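Local atomic coordinates of chitin oligosaccharide binding protein NagB2 (Paenibacillus sp. FPU-7, PDB entry 7EHU), a protein that binds short chitin oligosaccharides, N,N'-diacetylchitobiose and N,N',N''-triacetylchitotriose, as an extracellular solute-binding protein, probably for delivery to a transporter. Residues 145-150 and 313-318; 125-130 and 141-146. All coordinates share one frame; numbering follows the deposited sequence.

Interaction 1. Residues 145-150 and 313-318; sequences AGFVEG and GWSNGY. With NAG (2-acetamido-2-deoxy-beta-D-glucopyranose), chain B; NAG (2-acetamido-2-deoxy-beta-D-glucopyranose), chain C.
Phe147 and Gly313 form an antiparallel hydrogen-bonded pair where strands 138-154 and 309-320 meet and line the chitin oligosaccharide pocket of this solute-binding protein fold. Two backbone bonds make the pair. Phe147 N donates to Gly313 O at 2.9 Å. Gly313 N returns a bond to Phe147 O at 3.0 Å. The two segments cross steeply, with 113° between their directions. A water links the two backbones: it donates to Ala145 O and accepts from Ser315 N, both at 2.8 Å.

The packing centres on the Phe147 ring. Its CG sits between the backbone N and the carbonyl carbon (chi1 80°), which turns the ring back over Gly313. Gly313 N lies over one face, offset toward the rim. C6 of the chain C NAG lies over the opposite face, also toward the rim, 3.6 Å from Phe147 CZ.

The sugars are also held by polar side chains of 313-318. Ser315 OG shares a hydrogen bond with O6 of the chain C NAG. Asn316 ND2 donates to Asn95 OD1, which helps fix the amide's rotation. Asn316 OD1 then accepts a hydrogen bond from the acetamido N2 of the chain B NAG at 2.9 Å, with an N-H...O angle of 166°.

Interaction 2. Residues 125-130 and 141-146; sequences DKFFEL and GLPEAG. With NAG (2-acetamido-2-deoxy-beta-D-glucopyranose), chain B.
Pro143 and Phe127 bury the most surface here, followed by Leu142. The contact is apolar packing of the loop 125-130 against segment 141-146, with no hydrogen bond between them. Phe127 CG lies beside its backbone N, anti to the carbonyl carbon (chi1 -66°), and the ring extends to the strand. One side of the ring, at CD2, meets Pro143 CG at 4.1 Å. Pro143 O lies at the ring edge, near its plane, 3.7 Å from Phe127 CE2. This carbonyl also accepts a hydrogen bond from Ser357 OG. On its other side Phe127 CE1 touches Leu142 CD2 at 4.0 Å, the leucine running roughly perpendicular to the phenylalanine side chain.

Leu130 adds a second point of packing. Its CD2 branch presses on Pro143 CD at 3.4 Å, a close approach for two carbons, and also meets Leu142 CD2 at 4.2 Å. Gly141 O is buried nearby and has no partner in the model.

Beyond Pro143 the chain turns a corner at Glu144, whose CB touches the acetamido methyl C8 of the chain B NAG. The loop follows helix 115-121 and precedes strand 134-135. On the strand side, Leu142 packs on helix 326-339 and probably bonds through its backbone to Tyr318 of strand 309-320.

Both interactions use strand 138-154 and share Ala145 and Gly146. Interaction 1 lies near the centre of the chain, where the sheet meets the glycan. Interaction 2 is about 9 Å away, centre to centre, and farther from the middle. It is largely buried too, but its loop has exposed residues. Their chemistry differs accordingly. Interaction 1 relies on backbone bonds, a bridging water and polar groups turned to two sugars. Interaction 2 is apolar packing; it borders the glycan through Glu144 and Ala145. Strand 309-320 joins them: Asn316 O probably accepts a hydrogen bond from Glu144 N. Trp314 packs on Phe128 and Glu129 of the loop.

Interaction 1. Residues 145-150 and 313-318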
ATOM      1  N   ALA A 145      -0.641   4.085  -9.416  1.00  7.78           N
ATOM      2  CA  ALA A 145      -0.844   2.668  -9.640  1.00  8.69           C
ATOM      3  C   ALA A 145      -2.057   2.264  -8.825  1.00  8.44           C
ATOM      4  O   ALA A 145      -2.514   3.005  -7.956  1.00  9.36           O
ATOM      5  CB  ALA A 145       0.367   1.852  -9.182  1.00  9.12           C
ATOM      6  N   GLY A 146      -2.584   1.075  -9.118  1.00  8.96           N
ATOM      7  CA  GLY A 146      -3.502   0.391  -8.231  1.00  8.82           C
ATOM      8  C   GLY A 146      -2.759  -0.601  -7.341  1.00  9.30           C
ATOM      9  O   GLY A 146      -1.589  -0.873  -7.537  1.00 10.53           O
ATOM     10  N   PHE A 147      -3.461  -1.144  -6.348  1.00  8.67           N
ATOM     11  CA  PHE A 147      -2.890  -2.198  -5.522  1.00  8.70           C
ATOM     12  C   PHE A 147      -3.973  -3.172  -5.086  1.00  8.18           C
ATOM     13  O   PHE A 147      -5.153  -2.826  -4.986  1.00  8.62           O
ATOM     14  CB  PHE A 147      -2.149  -1.664  -4.265  1.00  8.92           C
ATOM     15  CG  PHE A 147      -3.070  -1.306  -3.120  1.00  9.06           C
ATOM     16  CD1 PHE A 147      -3.770  -0.094  -3.103  1.00  8.94           C
ATOM     17  CD2 PHE A 147      -3.250  -2.185  -2.078  1.00  9.22           C
ATOM     18  CE1 PHE A 147      -4.625   0.208  -2.066  1.00  9.13           C
ATOM     19  CE2 PHE A 147      -4.116  -1.877  -1.027  1.00  9.70           C
ATOM     20  CZ  PHE A 147      -4.815  -0.697  -1.035  1.00 10.30           C
ATOM     21  N   VAL A 148      -3.535  -4.402  -4.815  1.00  8.14           N
ATOM     22  CA  VAL A 148      -4.233  -5.308  -3.915  1.00  8.54           C
ATOM     23  C   VAL A 148      -3.191  -5.832  -2.931  1.00  7.90           C
ATOM     24  O   VAL A 148      -1.983  -5.776  -3.193  1.00  8.58           O
ATOM     25  CB  VAL A 148      -4.925  -6.489  -4.632  1.00 10.44           C
ATOM     26  CG1 VAL A 148      -6.122  -5.989  -5.433  1.00 11.84           C
ATOM     27  CG2 VAL A 148      -3.963  -7.276  -5.492  1.00 10.36           C
ATOM     28  N   GLU A 149      -3.667  -6.353  -1.785  1.00  7.98           N
ATOM     29  CA  GLU A 149      -2.834  -7.069  -0.828  1.00  8.63           C
ATOM     30  C   GLU A 149      -3.327  -8.499  -0.732  1.00  8.47           C
ATOM     31  O   GLU A 149      -4.529  -8.744  -0.815  1.00  9.61           O
ATOM     32  CB  GLU A 149      -2.810  -6.385   0.550  1.00  8.60           C
ATOM     33  CG  GLU A 149      -2.180  -4.995   0.496  1.00  8.83           C
ATOM     34  CD  GLU A 149      -2.096  -4.273   1.808  1.00  8.54           C
ATOM     35  OE1 GLU A 149      -2.336  -4.890   2.882  1.00  8.69           O
ATOM     36  OE2 GLU A 149      -1.791  -3.047   1.757  1.00  8.37           O
ATOM     37  N   GLY A 150      -2.378  -9.417  -0.572  1.00  8.81           N
ATOM     38  CA  GLY A 150      -2.679 -10.833  -0.509  1.00  9.17           C
ATOM     39  C   GLY A 150      -1.410 -11.606  -0.230  1.00  8.84           C
ATOM     40  O   GLY A 150      -0.365 -11.021   0.039  1.00  8.95           O
ATOM     41  N   GLY A 313      -7.341  -1.035  -4.039  1.00  9.08           N
ATOM     42  CA  GLY A 313      -7.851   0.262  -4.453  1.00  9.58           C
ATOM     43  C   GLY A 313      -6.786   1.030  -5.210  1.00  8.52           C
ATOM     44  O   GLY A 313      -5.792   0.465  -5.652  1.00  9.13           O
ATOM     45  N   TRP A 314      -7.017   2.334  -5.326  1.00  8.47           N
ATOM     46  CA  TRP A 314      -6.088   3.267  -5.966  1.00  8.21           C
ATOM     47  C   TRP A 314      -5.834   4.361  -4.937  1.00  8.61           C
ATOM     48  O   TRP A 314      -6.640   5.268  -4.764  1.00 10.68           O
ATOM     49  CB  TRP A 314      -6.640   3.798  -7.277  1.00  8.41           C
ATOM     50  CG  TRP A 314      -6.621   2.747  -8.360  1.00  9.14           C
ATOM     51  CD1 TRP A 314      -5.624   2.533  -9.279  1.00  9.70           C
ATOM     52  CD2 TRP A 314      -7.621   1.759  -8.624  1.00 10.81           C
ATOM     53  NE1 TRP A 314      -5.945   1.484 -10.083  1.00 10.52           N
ATOM     54  CE2 TRP A 314      -7.169   0.997  -9.722  1.00 10.04           C
ATOM     55  CE3 TRP A 314      -8.858   1.450  -8.055  1.00 11.57           C
ATOM     56  CZ2 TRP A 314      -7.900  -0.065 -10.256  1.00 11.62           C
ATOM     57  CZ3 TRP A 314      -9.594   0.397  -8.601  1.00 13.13           C
ATOM     58  CH2 TRP A 314      -9.106  -0.345  -9.683  1.00 12.60           C
ATOM     59  N   SER A 315      -4.749   4.223  -4.208  1.00  7.84           N
ATOM     60  CA  SER A 315      -4.529   4.972  -2.984  1.00  7.49           C
ATOM     61  C   SER A 315      -3.318   5.888  -2.993  1.00  7.44           C
ATOM     62  O   SER A 315      -3.217   6.728  -2.102  1.00  8.59           O
ATOM     63  CB  SER A 315      -4.301   3.985  -1.833  1.00  8.75           C
ATOM     64  OG  SER A 315      -3.174   3.172  -2.150  1.00  9.80           O
ATOM     65  N   ASN A 316      -2.353   5.700  -3.887  1.00  7.66           N
ATOM     66  CA  ASN A 316      -1.072   6.382  -3.761  1.00  7.92           C
ATOM     67  C   ASN A 316      -0.640   6.951  -5.096  1.00  7.34           C
ATOM     68  O   ASN A 316      -0.700   6.272  -6.128  1.00  8.21           O
ATOM     69  CB  ASN A 316      -0.015   5.417  -3.210  1.00  7.79           C
ATOM     70  CG  ASN A 316       1.311   6.101  -2.889  1.00  7.63           C
ATOM     71  OD1 ASN A 316       2.366   5.712  -3.399  1.00  8.40           O
ATOM     72  ND2 ASN A 316       1.264   7.144  -2.055  1.00  8.25           N
ATOM     73  N   GLY A 317      -0.225   8.204  -5.078  1.00  7.65           N
ATOM     74  CA  GLY A 317       0.255   8.860  -6.275  1.00  7.19           C
ATOM     75  C   GLY A 317       0.760  10.236  -5.945  1.00  8.50           C
ATOM     76  O   GLY A 317       1.233  10.438  -4.832  1.00 10.80           O
ATOM     77  N   TYR A 318       0.672  11.184  -6.871  1.00  8.96           N
ATOM     78  CA  TYR A 318       1.177  12.537  -6.643  1.00  8.14           C
ATOM     79  C   TYR A 318       0.024  13.500  -6.363  1.00  8.41           C
ATOM     80  O   TYR A 318      -1.029  13.469  -7.016  1.00  9.33           O
ATOM     81  CB  TYR A 318       2.007  13.011  -7.846  1.00  9.07           C
ATOM     82  CG  TYR A 318       3.316  12.269  -7.899  1.00  9.09           C
ATOM     83  CD1 TYR A 318       4.291  12.489  -6.936  1.00  8.97           C
ATOM     84  CD2 TYR A 318       3.573  11.295  -8.867  1.00  9.94           C
ATOM     85  CE1 TYR A 318       5.481  11.772  -6.943  1.00  9.42           C
ATOM     86  CE2 TYR A 318       4.755  10.586  -8.883  1.00 10.50           C
ATOM     87  CZ  TYR A 318       5.697  10.823  -7.923  1.00  9.63           C
ATOM     88  OH  TYR A 318       6.868  10.107  -7.867  1.00 10.27           O
TER
HETATM   89  C1  NAG B   2       4.562   1.929  -3.016  1.00  8.60           C
HETATM   90  C2  NAG B   2       3.050   2.008  -3.123  1.00  8.41           C
HETATM   91  C3  NAG B   2       2.429   2.412  -1.789  1.00  8.39           C
HETATM   92  C4  NAG B   2       2.978   1.581  -0.637  1.00  8.39           C
HETATM   93  C5  NAG B   2       4.500   1.618  -0.690  1.00  8.13           C
HETATM   94  C6  NAG B   2       5.180   0.780   0.363  1.00  9.49           C
HETATM   95  C7  NAG B   2       2.261   2.655  -5.385  1.00  9.29           C
HETATM   96  C8  NAG B   2       1.956   3.810  -6.282  1.00 10.70           C
HETATM   97  N2  NAG B   2       2.670   2.971  -4.148  1.00  8.36           N
HETATM   98  O3  NAG B   2       1.023   2.265  -1.913  1.00  8.14           O
HETATM   99  O4  NAG B   2       2.576   2.163   0.600  1.00  7.63           O
HETATM  100  O5  NAG B   2       4.926   1.106  -1.958  1.00  8.31           O
HETATM  101  O6  NAG B   2       6.593   0.944   0.307  1.00 10.15           O
HETATM  102  O7  NAG B   2       2.123   1.493  -5.758  1.00 10.05           O
HETATM  103  C1  NAG C   3       1.648   1.461   1.377  1.00  8.40           C
HETATM  104  C2  NAG C   3       1.518   2.183   2.696  1.00  7.93           C
HETATM  105  C3  NAG C   3       0.383   1.588   3.528  1.00  7.72           C
HETATM  106  C4  NAG C   3      -0.910   1.568   2.719  1.00  7.25           C
HETATM  107  C5  NAG C   3      -0.690   0.860   1.386  1.00  7.50           C
HETATM  108  C6  NAG C   3      -1.903   0.891   0.480  1.00  7.98           C
HETATM  109  C7  NAG C   3       3.467   3.283   3.693  1.00 10.11           C
HETATM  110  C8  NAG C   3       4.720   3.101   4.507  1.00 10.75           C
HETATM  111  N2  NAG C   3       2.763   2.176   3.447  1.00  7.92           N
HETATM  112  O3  NAG C   3       0.239   2.371   4.706  1.00  8.76           O
HETATM  113  O4  NAG C   3      -1.950   0.876   3.404  1.00  8.29           O
HETATM  114  O5  NAG C   3       0.400   1.486   0.690  1.00  7.91           O
HETATM  115  O6  NAG C   3      -2.291   2.219   0.163  1.00  8.62           O
HETATM  116  O7  NAG C   3       3.103   4.388   3.288  1.00 12.22           O
HETATM  117  O   HOH W   1      -2.381   3.008  -5.208  1.00  8.79           O

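Interaction 2. Residues 125-130 and 141-146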
ATOM      1  N   ASP A 125     -11.544  11.387 -17.287  1.00 14.42           N
ATOM      2  CA  ASP A 125     -12.177  10.077 -17.217  1.00 14.04           C
ATOM      3  C   ASP A 125     -11.193   8.914 -17.323  1.00 12.46           C
ATOM      4  O   ASP A 125     -11.623   7.770 -17.525  1.00 12.87           O
ATOM      5  CB  ASP A 125     -13.189   9.953 -18.357  1.00 16.34           C
ATOM      6  CG  ASP A 125     -14.085  11.164 -18.460  1.00 19.32           C
ATOM      7  OD1 ASP A 125     -14.951  11.286 -17.582  1.00 22.55           O
ATOM      8  OD2 ASP A 125     -13.959  11.973 -19.412  1.00 19.08           O
ATOM      9  N   LYS A 126      -9.893   9.174 -17.225  1.00 11.63           N
ATOM     10  CA  LYS A 126      -8.883   8.189 -17.585  1.00 10.03           C
ATOM     11  C   LYS A 126      -8.487   7.262 -16.448  1.00 10.07           C
ATOM     12  O   LYS A 126      -7.830   6.251 -16.691  1.00 10.58           O
ATOM     13  CB  LYS A 126      -7.647   8.913 -18.127  1.00 11.03           C
ATOM     14  CG  LYS A 126      -7.702   9.277 -19.590  1.00 12.06           C
ATOM     15  CD  LYS A 126      -8.990   9.892 -20.070  1.00 14.24           C
ATOM     16  CE  LYS A 126      -8.965  10.036 -21.597  1.00 13.10           C
ATOM     17  NZ  LYS A 126     -10.072  10.883 -21.998  1.00 11.92           N
ATOM     18  N   PHE A 127      -8.847   7.571 -15.220  1.00  9.37           N
ATOM     19  CA  PHE A 127      -8.434   6.785 -14.066  1.00  9.06           C
ATOM     20  C   PHE A 127      -9.519   5.794 -13.675  1.00  9.39           C
ATOM     21  O   PHE A 127     -10.700   6.100 -13.710  1.00 10.58           O
ATOM     22  CB  PHE A 127      -8.088   7.720 -12.896  1.00  9.37           C
ATOM     23  CG  PHE A 127      -6.879   8.582 -13.176  1.00  8.79           C
ATOM     24  CD1 PHE A 127      -6.998   9.768 -13.876  1.00  9.31           C
ATOM     25  CD2 PHE A 127      -5.608   8.181 -12.798  1.00  9.21           C
ATOM     26  CE1 PHE A 127      -5.904  10.533 -14.157  1.00  9.75           C
ATOM     27  CE2 PHE A 127      -4.510   8.944 -13.090  1.00  9.76           C
ATOM     28  CZ  PHE A 127      -4.655  10.124 -13.755  1.00  9.98           C
ATOM     29  N   PHE A 128      -9.113   4.600 -13.258  1.00  9.50           N
ATOM     30  CA  PHE A 128     -10.104   3.646 -12.770  1.00  9.92           C
ATOM     31  C   PHE A 128     -10.940   4.256 -11.646  1.00  9.47           C
ATOM     32  O   PHE A 128     -12.169   4.121 -11.628  1.00 10.98           O
ATOM     33  CB  PHE A 128      -9.427   2.360 -12.288  1.00  9.53           C
ATOM     34  CG  PHE A 128      -8.874   1.505 -13.389  1.00  9.61           C
ATOM     35  CD1 PHE A 128      -9.701   0.763 -14.208  1.00 11.27           C
ATOM     36  CD2 PHE A 128      -7.516   1.455 -13.615  1.00 10.05           C
ATOM     37  CE1 PHE A 128      -9.162  -0.024 -15.219  1.00 12.33           C
ATOM     38  CE2 PHE A 128      -6.994   0.674 -14.621  1.00 11.31           C
ATOM     39  CZ  PHE A 128      -7.812  -0.053 -15.419  1.00 11.03           C
ATOM     40  N   GLU A 129     -10.291   4.865 -10.656  1.00  9.87           N
ATOM     41  CA  GLU A 129     -10.990   5.378  -9.481  1.00 10.02           C
ATOM     42  C   GLU A 129     -10.222   6.530  -8.861  1.00 10.05           C
ATOM     43  O   GLU A 129      -9.099   6.328  -8.385  1.00 11.20           O
ATOM     44  CB  GLU A 129     -11.152   4.291  -8.423  1.00 11.41           C
ATOM     45  CG  GLU A 129     -12.094   3.170  -8.767  1.00 15.58           C
ATOM     46  CD  GLU A 129     -12.292   2.159  -7.639  1.00 18.48           C
ATOM     47  OE1 GLU A 129     -11.819   2.385  -6.491  1.00 19.20           O
ATOM     48  OE2 GLU A 129     -13.018   1.167  -7.880  1.00 21.56           O
ATOM     49  N   LEU A 130     -10.841   7.706  -8.801  1.00 10.53           N
ATOM     50  CA  LEU A 130     -10.266   8.848  -8.108  1.00 10.06           C
ATOM     51  C   LEU A 130     -10.912   9.093  -6.744  1.00 10.32           C
ATOM     52  O   LEU A 130     -10.564  10.074  -6.070  1.00 10.93           O
ATOM     53  CB  LEU A 130     -10.363  10.104  -8.968  1.00 10.73           C
ATOM     54  CG  LEU A 130      -9.568  10.093 -10.272  1.00 10.78           C
ATOM     55  CD1 LEU A 130      -9.820  11.363 -11.077  1.00 11.70           C
ATOM     56  CD2 LEU A 130      -8.102   9.915  -9.999  1.00 10.50           C
ATOM     57  N   GLY A 141      -5.447  14.720  -5.994  1.00  8.77           N
ATOM     58  CA  GLY A 141      -4.258  13.936  -6.290  1.00  9.28           C
ATOM     59  C   GLY A 141      -4.606  12.895  -7.328  1.00  8.07           C
ATOM     60  O   GLY A 141      -5.782  12.676  -7.628  1.00  9.33           O
ATOM     61  N   LEU A 142      -3.571  12.242  -7.857  1.00  8.34           N
ATOM     62  CA  LEU A 142      -3.739  11.326  -8.983  1.00  8.41           C
ATOM     63  C   LEU A 142      -2.997  10.033  -8.676  1.00  8.53           C
ATOM     64  O   LEU A 142      -1.763  10.044  -8.555  1.00  8.67           O
ATOM     65  CB  LEU A 142      -3.243  11.928 -10.295  1.00  9.39           C
ATOM     66  CG  LEU A 142      -3.969  13.208 -10.681  1.00  9.98           C
ATOM     67  CD1 LEU A 142      -3.294  13.864 -11.871  1.00 11.27           C
ATOM     68  CD2 LEU A 142      -5.450  12.997 -10.991  1.00 11.42           C
ATOM     69  N   PRO A 143      -3.691   8.911  -8.545  1.00  8.24           N
ATOM     70  CA  PRO A 143      -3.001   7.673  -8.191  1.00  7.76           C
ATOM     71  C   PRO A 143      -2.043   7.288  -9.307  1.00  7.71           C
ATOM     72  O   PRO A 143      -2.365   7.413 -10.495  1.00  8.90           O
ATOM     73  CB  PRO A 143      -4.141   6.666  -8.054  1.00  9.91           C
ATOM     74  CG  PRO A 143      -5.251   7.214  -8.873  1.00 11.00           C
ATOM     75  CD  PRO A 143      -5.127   8.703  -8.768  1.00  8.69           C
ATOM     76  N   GLU A 144      -0.868   6.787  -8.922  1.00  8.08           N
ATOM     77  CA  GLU A 144       0.156   6.331  -9.861  1.00  8.49           C
ATOM     78  C   GLU A 144      -0.066   4.892 -10.295  1.00  8.20           C
ATOM     79  O   GLU A 144       0.294   4.529 -11.416  1.00  9.19           O
ATOM     80  CB  GLU A 144       1.537   6.447  -9.173  1.00  9.91           C
ATOM     81  CG  GLU A 144       2.670   5.792  -9.897  1.00 11.79           C
ATOM     82  CD  GLU A 144       4.035   5.953  -9.244  1.00 12.56           C
ATOM     83  OE1 GLU A 144       4.217   6.805  -8.362  1.00 13.99           O
ATOM     84  OE2 GLU A 144       4.944   5.221  -9.651  1.00 16.59           O
ATOM     85  N   ALA A 145      -0.641   4.085  -9.416  1.00  7.78           N
ATOM     86  CA  ALA A 145      -0.844   2.668  -9.640  1.00  8.69           C
ATOM     87  C   ALA A 145      -2.057   2.264  -8.825  1.00  8.44           C
ATOM     88  O   ALA A 145      -2.514   3.005  -7.956  1.00  9.36           O
ATOM     89  CB  ALA A 145       0.367   1.852  -9.182  1.00  9.12           C
ATOM     90  N   GLY A 146      -2.584   1.075  -9.118  1.00  8.96           N
ATOM     91  CA  GLY A 146      -3.502   0.391  -8.231  1.00  8.82           C
ATOM     92  C   GLY A 146      -2.759  -0.601  -7.341  1.00  9.30           C
ATOM     93  O   GLY A 146      -1.589  -0.873  -7.537  1.00 10.53           O
TER
HETATM   94  C1  NAG B   2       4.562   1.929  -3.016  1.00  8.60           C
HETATM   95  C2  NAG B   2       3.050   2.008  -3.123  1.00  8.41           C
HETATM   96  C3  NAG B   2       2.429   2.412  -1.789  1.00  8.39           C
HETATM   97  C4  NAG B   2       2.978   1.581  -0.637  1.00  8.39           C
HETATM   98  C5  NAG B   2       4.500   1.618  -0.690  1.00  8.13           C
HETATM   99  C6  NAG B   2       5.180   0.780   0.363  1.00  9.49           C
HETATM  100  C7  NAG B   2       2.261   2.655  -5.385  1.00  9.29           C
HETATM  101  C8  NAG B   2       1.956   3.810  -6.282  1.00 10.70           C
HETATM  102  N2  NAG B   2       2.670   2.971  -4.148  1.00  8.36           N
HETATM  103  O3  NAG B   2       1.023   2.265  -1.913  1.00  8.14           O
HETATM  104  O4  NAG B   2       2.576   2.163   0.600  1.00  7.63           O
HETATM  105  O5  NAG B   2       4.926   1.106  -1.958  1.00  8.31           O
HETATM  106  O6  NAG B   2       6.593   0.944   0.307  1.00 10.15           O
HETATM  107  O7  NAG B   2       2.123   1.493  -5.758  1.00 10.05           O